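Local coordinates for protein intimin (Escherichia coli, PDB 1F00) that acts as an adhesin of enteropathogenic bacteria, probably fastening them to host cells by binding the translocated intimin receptor with its lectin-like C-terminal domain, at residues V200-C203 / K204-G208; V167-S170 / D171-A175; W224-A227 / N228-E231; N268-A271 / S272-N275. All coordinates share one frame; numbering follows the deposited sequence.

Contact 1 (V200-C203 / K204-G208); sequences VNTC and KNFGG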
# COMPACT_ATOMS: atom_id res chain seq x y z
N VAL A 200 -1.83 15.68 -33.49
CA VAL A 200 -1.39 14.43 -34.10
C VAL A 200 0.13 14.31 -33.99
O VAL A 200 0.65 13.26 -33.60
CB VAL A 200 -1.79 14.39 -35.59
CG1 VAL A 200 -1.08 13.23 -36.30
CG2 VAL A 200 -3.30 14.24 -35.71
N ASN A 201 0.85 15.37 -34.34
CA ASN A 201 2.31 15.35 -34.28
C ASN A 201 2.82 15.23 -32.85
O ASN A 201 3.77 14.49 -32.60
CB ASN A 201 2.89 16.61 -34.93
CG ASN A 201 2.62 16.66 -36.43
OD1 ASN A 201 2.59 15.63 -37.10
ND2 ASN A 201 2.45 17.87 -36.96
N THR A 202 2.20 15.95 -31.93
CA THR A 202 2.60 15.90 -30.53
C THR A 202 2.49 14.48 -29.98
O THR A 202 3.37 14.03 -29.25
CB THR A 202 1.73 16.83 -29.68
OG1 THR A 202 1.96 18.18 -30.10
CG2 THR A 202 2.05 16.70 -28.20
N CYS A 203 1.42 13.78 -30.32
CA CYS A 203 1.26 12.41 -29.85
C CYS A 203 2.31 11.50 -30.48
O CYS A 203 2.87 10.63 -29.81
CB CYS A 203 -0.15 11.90 -30.17
SG CYS A 203 -1.45 12.75 -29.25
N LYS A 204 2.59 11.72 -31.76
CA LYS A 204 3.58 10.91 -32.47
C LYS A 204 4.96 11.10 -31.86
O LYS A 204 5.73 10.15 -31.72
CB LYS A 204 3.61 11.29 -33.95
CG LYS A 204 4.61 10.50 -34.77
CD LYS A 204 4.54 10.88 -36.24
CE LYS A 204 5.49 10.04 -37.08
NZ LYS A 204 5.30 10.28 -38.53
N ASN A 205 5.29 12.34 -31.50
CA ASN A 205 6.58 12.62 -30.90
C ASN A 205 6.69 12.02 -29.50
O ASN A 205 7.79 11.71 -29.04
CB ASN A 205 6.84 14.13 -30.83
CG ASN A 205 6.99 14.74 -32.21
OD1 ASN A 205 7.71 14.22 -33.06
ND2 ASN A 205 6.32 15.87 -32.44
N PHE A 206 5.55 11.87 -28.83
CA PHE A 206 5.52 11.28 -27.49
C PHE A 206 5.46 9.77 -27.63
O PHE A 206 5.35 9.05 -26.64
CB PHE A 206 4.29 11.77 -26.71
CG PHE A 206 4.48 13.10 -26.04
CD1 PHE A 206 4.89 14.22 -26.76
CD2 PHE A 206 4.22 13.24 -24.68
CE1 PHE A 206 5.05 15.46 -26.13
CE2 PHE A 206 4.37 14.48 -24.04
CZ PHE A 206 4.78 15.59 -24.77
N GLY A 207 5.54 9.29 -28.87
CA GLY A 207 5.50 7.87 -29.13
C GLY A 207 4.13 7.26 -28.91
O GLY A 207 4.00 6.05 -28.72
N GLY A 208 3.09 8.10 -28.93
CA GLY A 208 1.74 7.61 -28.72
C GLY A 208 0.84 7.96 -29.90
O GLY A 208 1.33 8.25 -30.99
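T202 and F206 sit one turn apart at the end of helix 196-205, their side chains side by side and pointing the same way. The methyl CG2 of T202, anti to the backbone N (its hydroxyl sits at chi1 -64°), reaches F206 CE1 at 3.8 Å, while T202 O lies obliquely to the ring, 2.9 Å from F206 CD1. The threonine hydroxyl turns back up the helix and is hydrogen-bonded to D198 O. Both side chains also rest on N189 of strand 184-190.

The backbone bonds change character along this stretch. K204 N to V200 O and N205 N to N201 O (2.9 Å) are regular helical links, and F206 N still reaches T202 O at 3.1 Å. The helix then ends in a Schellman motif: G207 takes a positive phi of 72°, its N bonds to K204 O, and G208 N closes on C203 O at 2.7 Å. F206 N makes a second, weak bond to that same C203 oxygen. N205 ND2 comes within 2.9 Å of N201 O, but at an angle too poor for a hydrogen bond.

C203 is buried and packs on L210 and on C280 of strand 276-281, the chain's other cysteine, consistent with the disulfide known from intimin's lectin-like domain; F206 touches C280 too.

Contact 2 (V167-S170 / D171-A175); sequences VISS and DNQTA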
# COMPACT_ATOMS: atom_id res chain seq x y z
N VAL A 167 4.27 -1.15 2.64
CA VAL A 167 3.96 -0.41 3.85
C VAL A 167 4.61 -1.16 4.99
O VAL A 167 4.66 -2.40 4.98
CB VAL A 167 2.43 -0.32 4.11
CG1 VAL A 167 1.85 -1.72 4.30
CG2 VAL A 167 2.16 0.53 5.35
N ILE A 168 5.14 -0.43 5.96
CA ILE A 168 5.74 -1.06 7.13
C ILE A 168 5.14 -0.42 8.37
O ILE A 168 4.85 0.78 8.39
CB ILE A 168 7.29 -0.89 7.15
CG1 ILE A 168 7.67 0.58 7.14
CG2 ILE A 168 7.90 -1.60 5.96
CD1 ILE A 168 9.18 0.82 7.12
N SER A 169 4.91 -1.23 9.40
CA SER A 169 4.36 -0.73 10.66
C SER A 169 5.51 -0.70 11.65
O SER A 169 6.43 -1.51 11.54
CB SER A 169 3.23 -1.65 11.13
OG SER A 169 3.64 -3.00 11.14
N SER A 170 5.47 0.21 12.62
CA SER A 170 6.55 0.33 13.58
C SER A 170 6.74 -0.83 14.55
O SER A 170 7.68 -0.83 15.34
CB SER A 170 6.45 1.66 14.35
OG SER A 170 5.22 1.79 15.02
N ASP A 171 5.85 -1.82 14.50
CA ASP A 171 6.02 -2.99 15.37
C ASP A 171 6.87 -3.97 14.58
O ASP A 171 7.07 -5.12 14.98
CB ASP A 171 4.67 -3.63 15.72
CG ASP A 171 3.89 -4.05 14.50
OD1 ASP A 171 3.59 -5.25 14.35
OD2 ASP A 171 3.57 -3.16 13.69
N ASN A 172 7.36 -3.50 13.43
CA ASN A 172 8.23 -4.27 12.54
C ASN A 172 7.57 -5.34 11.68
O ASN A 172 7.79 -6.54 11.85
CB ASN A 172 9.36 -4.91 13.36
CG ASN A 172 10.33 -5.67 12.50
OD1 ASN A 172 10.91 -5.12 11.56
ND2 ASN A 172 10.51 -6.96 12.80
N GLN A 173 6.74 -4.90 10.74
CA GLN A 173 6.08 -5.79 9.79
C GLN A 173 6.11 -5.09 8.44
O GLN A 173 6.30 -3.87 8.36
CB GLN A 173 4.62 -6.05 10.17
CG GLN A 173 4.41 -7.01 11.33
CD GLN A 173 2.96 -7.44 11.44
OE1 GLN A 173 2.46 -8.19 10.61
NE2 GLN A 173 2.27 -6.95 12.47
N THR A 174 5.92 -5.87 7.38
CA THR A 174 5.92 -5.34 6.03
C THR A 174 4.84 -6.04 5.19
O THR A 174 4.70 -7.26 5.24
CB THR A 174 7.28 -5.57 5.32
OG1 THR A 174 8.32 -4.91 6.05
CG2 THR A 174 7.23 -5.04 3.89
N ALA A 175 4.09 -5.25 4.43
CA ALA A 175 3.06 -5.78 3.53
C ALA A 175 3.31 -5.07 2.21
O ALA A 175 3.69 -3.91 2.20
CB ALA A 175 1.67 -5.46 4.05
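S169 and D171 meet across the turn of this hairpin, where S169 OG donates to D171 OD2 at 2.6 Å. The carboxylate is met on its syn side, with the hydroxyl 31° out of its plane. A chi1 of 58° sets D171 CG between its own backbone N and carbonyl carbon, which brings the carboxylate round to the serine. The second oxygen, OD1, takes a nearly straight bond from Q173 NE2 at 2.9 Å through its syn lone pair, the acceptor lying in the amide plane, so serine and glutamine together fix the carboxylate's rotation. D171 OD2 is also bonded by N133 N, while the Q173 amide reaches T95 O and L97 N just after strand 91-94, where the chain leaves the preceding domain.

Backbone bonds hold the two strands together. V167 and A175 form a hydrogen-bonded pair, with V167 N to A175 O at 2.9 Å and a matching return bond. S169 N bonds Q173 O at 3.2 Å, but the answering Q173 N to S169 O is weak at 3.5 Å. S169 O takes N172 N as well, at 2.9 Å.

Of the side-chain packing, V167 CG1 lies 3.8 Å from A175 CB on the face shared with S169 and Q173. On the other face I168 and T174 run side by side, CG2 of I168 against OG1 of T174 at 3.3 Å.

S170 and D171 have type I turn angles and N172 a positive phi, so the connection between strands 163-169 and 173-179 is a type I turn with a G1 beta bulge in an Ig-like domain.

Contact 3 (W224-A227 / N228-E231); sequences WGAA and NKYE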
# COMPACT_ATOMS: atom_id res chain seq x y z
N TRP A 224 -11.51 7.04 -13.77
CA TRP A 224 -10.98 8.08 -12.90
C TRP A 224 -11.87 9.25 -12.52
O TRP A 224 -11.57 9.97 -11.56
CB TRP A 224 -9.69 8.63 -13.51
CG TRP A 224 -8.67 7.57 -13.70
CD1 TRP A 224 -8.49 6.81 -14.82
CD2 TRP A 224 -7.77 7.08 -12.71
NE1 TRP A 224 -7.52 5.85 -14.58
CE2 TRP A 224 -7.07 5.99 -13.29
CE3 TRP A 224 -7.50 7.43 -11.38
CZ2 TRP A 224 -6.10 5.27 -12.59
CZ3 TRP A 224 -6.54 6.71 -10.68
CH2 TRP A 224 -5.85 5.64 -11.29
N GLY A 225 -12.96 9.46 -13.25
CA GLY A 225 -13.82 10.59 -12.96
C GLY A 225 -13.16 11.88 -13.45
O GLY A 225 -12.11 11.83 -14.09
N ALA A 226 -13.77 13.02 -13.15
CA ALA A 226 -13.24 14.32 -13.59
C ALA A 226 -11.74 14.47 -13.27
O ALA A 226 -11.34 14.41 -12.12
CB ALA A 226 -14.04 15.44 -12.93
N ALA A 227 -10.94 14.69 -14.31
CA ALA A 227 -9.49 14.82 -14.15
C ALA A 227 -9.02 15.90 -13.19
O ALA A 227 -7.99 15.73 -12.53
CB ALA A 227 -8.84 15.04 -15.52
N ASN A 228 -9.74 17.02 -13.11
CA ASN A 228 -9.30 18.10 -12.24
C ASN A 228 -9.49 17.84 -10.75
O ASN A 228 -9.36 18.75 -9.93
CB ASN A 228 -9.96 19.43 -12.65
CG ASN A 228 -11.47 19.40 -12.52
OD1 ASN A 228 -12.12 20.44 -12.64
ND2 ASN A 228 -12.04 18.23 -12.28
N LYS A 229 -9.81 16.60 -10.40
CA LYS A 229 -9.96 16.21 -9.01
C LYS A 229 -8.57 15.81 -8.53
O LYS A 229 -8.32 15.68 -7.33
CB LYS A 229 -10.91 15.03 -8.87
CG LYS A 229 -12.38 15.41 -8.96
CD LYS A 229 -12.79 16.25 -7.77
CE LYS A 229 -14.26 16.63 -7.87
NZ LYS A 229 -15.11 15.42 -8.11
N TYR A 230 -7.67 15.62 -9.49
CA TYR A 230 -6.30 15.23 -9.20
C TYR A 230 -5.40 16.46 -9.19
O TYR A 230 -5.49 17.33 -10.05
CB TYR A 230 -5.82 14.19 -10.22
CG TYR A 230 -6.73 12.98 -10.21
CD1 TYR A 230 -7.77 12.85 -11.13
CD2 TYR A 230 -6.62 12.02 -9.20
CE1 TYR A 230 -8.69 11.81 -11.04
CE2 TYR A 230 -7.54 10.98 -9.10
CZ TYR A 230 -8.57 10.88 -10.01
OH TYR A 230 -9.50 9.88 -9.87
N GLU A 231 -4.54 16.51 -8.17
CA GLU A 231 -3.61 17.61 -7.95
C GLU A 231 -2.99 18.19 -9.22
O GLU A 231 -3.01 19.40 -9.44
CB GLU A 231 -2.49 17.14 -7.01
CG GLU A 231 -1.49 18.20 -6.61
CD GLU A 231 -2.14 19.38 -5.91
OE1 GLU A 231 -3.12 19.16 -5.16
OE2 GLU A 231 -1.66 20.52 -6.09
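Y230 folds back on the end of helix 214-224 and puts its hydroxyl on W224 O: Y230 OH donates at 2.7 Å, in the carbonyl plane and on a lone pair. The same hydroxyl lies at the edge of the indole, in its plane, 3.5 Å from W224 CE3. The two side chains cross at about a right angle as an offset edge-to-face pair, the tryptophan edge turned to the tyrosine face, with planes at 76° and ring centroids 5.9 Å apart. The closest carbon contact between the rings, W224 CE3 to Y230 CZ, is 3.9 Å.

The next layer out explains how the ring gets there. G225 leaves the helix with a positive phi, and the chain then makes two overlapping turns: K229 N bonds A226 O at 3.2 Å, and Y230 N bonds A227 O at 3.1 Å. In both the donor sits well above the carbonyl plane, as suits such tight turns. With chi1 at -57°, the Y230 ring lies with CD1 at 3.2 Å from A227 O, so that carbonyl flanks the ring edge while holding the tyrosine's own backbone N.

Further out, Y230 OH is also a partner of G108 N, and W224 NE1 bonds V118 O. Both ring systems therefore have polar ends tied to the neighbouring Ig-like domain, while their carbons pack on I106 of strand 104-106 and L120 of strand 118-120. The loop between helix 214-224 and strand 240-242 thus packs the lectin-like domain against strands 104-106 and 118-120 of the preceding part of the chain.

Contact 4 (N268-A271 / S272-N275); sequences NIKA and SESN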
# COMPACT_ATOMS: atom_id res chain seq x y z
N ASN A 268 -18.07 18.05 -35.00
CA ASN A 268 -18.03 19.16 -35.96
C ASN A 268 -17.17 20.34 -35.51
O ASN A 268 -17.48 21.49 -35.82
CB ASN A 268 -19.45 19.66 -36.24
CG ASN A 268 -20.35 18.57 -36.78
OD1 ASN A 268 -21.43 18.32 -36.25
ND2 ASN A 268 -19.92 17.92 -37.86
N ILE A 269 -16.11 20.05 -34.77
CA ILE A 269 -15.21 21.10 -34.30
C ILE A 269 -14.18 21.37 -35.41
O ILE A 269 -13.53 20.44 -35.89
CB ILE A 269 -14.50 20.67 -33.00
CG1 ILE A 269 -15.55 20.26 -31.96
CG2 ILE A 269 -13.65 21.81 -32.45
CD1 ILE A 269 -16.48 21.40 -31.55
N LYS A 270 -14.04 22.62 -35.82
CA LYS A 270 -13.09 22.98 -36.88
C LYS A 270 -11.68 22.53 -36.49
O LYS A 270 -11.14 22.98 -35.49
CB LYS A 270 -13.11 24.49 -37.13
CG LYS A 270 -12.56 24.89 -38.49
CD LYS A 270 -12.72 26.38 -38.74
CE LYS A 270 -12.58 26.70 -40.22
NZ LYS A 270 -11.37 26.05 -40.80
N ALA A 271 -11.10 21.66 -37.32
CA ALA A 271 -9.78 21.09 -37.07
C ALA A 271 -8.58 22.01 -37.27
O ALA A 271 -7.54 21.84 -36.62
CB ALA A 271 -9.60 19.83 -37.92
N SER A 272 -8.70 22.97 -38.17
CA SER A 272 -7.60 23.88 -38.46
C SER A 272 -7.41 24.97 -37.41
O SER A 272 -6.54 25.83 -37.56
CB SER A 272 -7.78 24.53 -39.83
OG SER A 272 -8.94 25.34 -39.86
N GLU A 273 -8.22 24.94 -36.35
CA GLU A 273 -8.13 25.92 -35.28
C GLU A 273 -7.67 25.24 -33.98
O GLU A 273 -7.83 24.04 -33.83
CB GLU A 273 -9.48 26.58 -35.02
CG GLU A 273 -10.17 27.13 -36.26
CD GLU A 273 -11.38 27.98 -35.89
OE1 GLU A 273 -12.21 27.53 -35.07
OE2 GLU A 273 -11.50 29.10 -36.44
N SER A 274 -7.12 26.02 -33.05
CA SER A 274 -6.66 25.46 -31.78
C SER A 274 -7.85 25.42 -30.82
O SER A 274 -7.94 26.18 -29.84
CB SER A 274 -5.53 26.32 -31.21
OG SER A 274 -5.88 27.69 -31.20
N ASN A 275 -8.77 24.50 -31.11
CA ASN A 275 -10.00 24.31 -30.37
C ASN A 275 -9.94 23.28 -29.24
O ASN A 275 -10.88 23.15 -28.46
CB ASN A 275 -11.12 23.92 -31.35
CG ASN A 275 -11.58 25.09 -32.20
OD1 ASN A 275 -11.98 24.93 -33.36
ND2 ASN A 275 -11.55 26.29 -31.62
O HOH W 1 -10.60 22.77 -40.71
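K270 and S272 meet at the end of strand 263-270, where the chain enters a type I turn running from K270 to E273. The lysine side chain starts out anti to the backbone N and carries on extended over the turn. CB passes E273 OE1 at 3.8 Å. CG comes next and lies near both S272 OG and E273 CG. CD lies close to the carboxylate carbon, 3.5 Å from E273 CD, and here the two side chains cross at about a right angle. CE comes back to the serine, 3.9 Å from S272 OG. The bend comes only at the end: chi4 of -49° swings NZ over to S272 OG, to which it donates at 2.7 Å. A water bridges the same corner, accepting from S272 N at 3.2 Å and more weakly from K270 NZ.

Beside the turn, I269 CG2 packs on N275 CB at 3.5 Å, and both side chains touch W242 of strand 240-242. S274 is the centre of an inverse gamma turn, closed by a weak N275 N to E273 O bond, just before strand 276-281. The strand end itself is tied in by backbone bonds of A271 with Y196 and with G253.

Chemically, the lysine gives its methylenes to the glutamate and its ammonium to the serine and the water. K270 NZ stays 5.3 Å from E273 OE2, too far for a direct salt bridge, although opposite charges at that range may still attract. At this surface turn the lysine's contacts are thus a neutral hydroxyl acceptor and aliphatic packing.

Along the chain the four contacts come in the order 2, 1, 3, 4, strictly in series: none nests within another and none crosses. Contact 2 closes a hairpin in the Ig-like domain, at the end that meets the domain before it. The chain then enters the lectin-like domain, where contact 1 ends helix 196-205, contact 3 closes the loop after helix 214-224, and contact 4 turns strand 263-270 toward strand 276-281. Contacts 2 and 3 thus lie at two successive domain junctions, their centres about 31 Å apart. Contact 4 is the farthest from contact 2, about 54 Å between centres, while contacts 1 and 4 approach to about 9 Å between nearest atoms without touching.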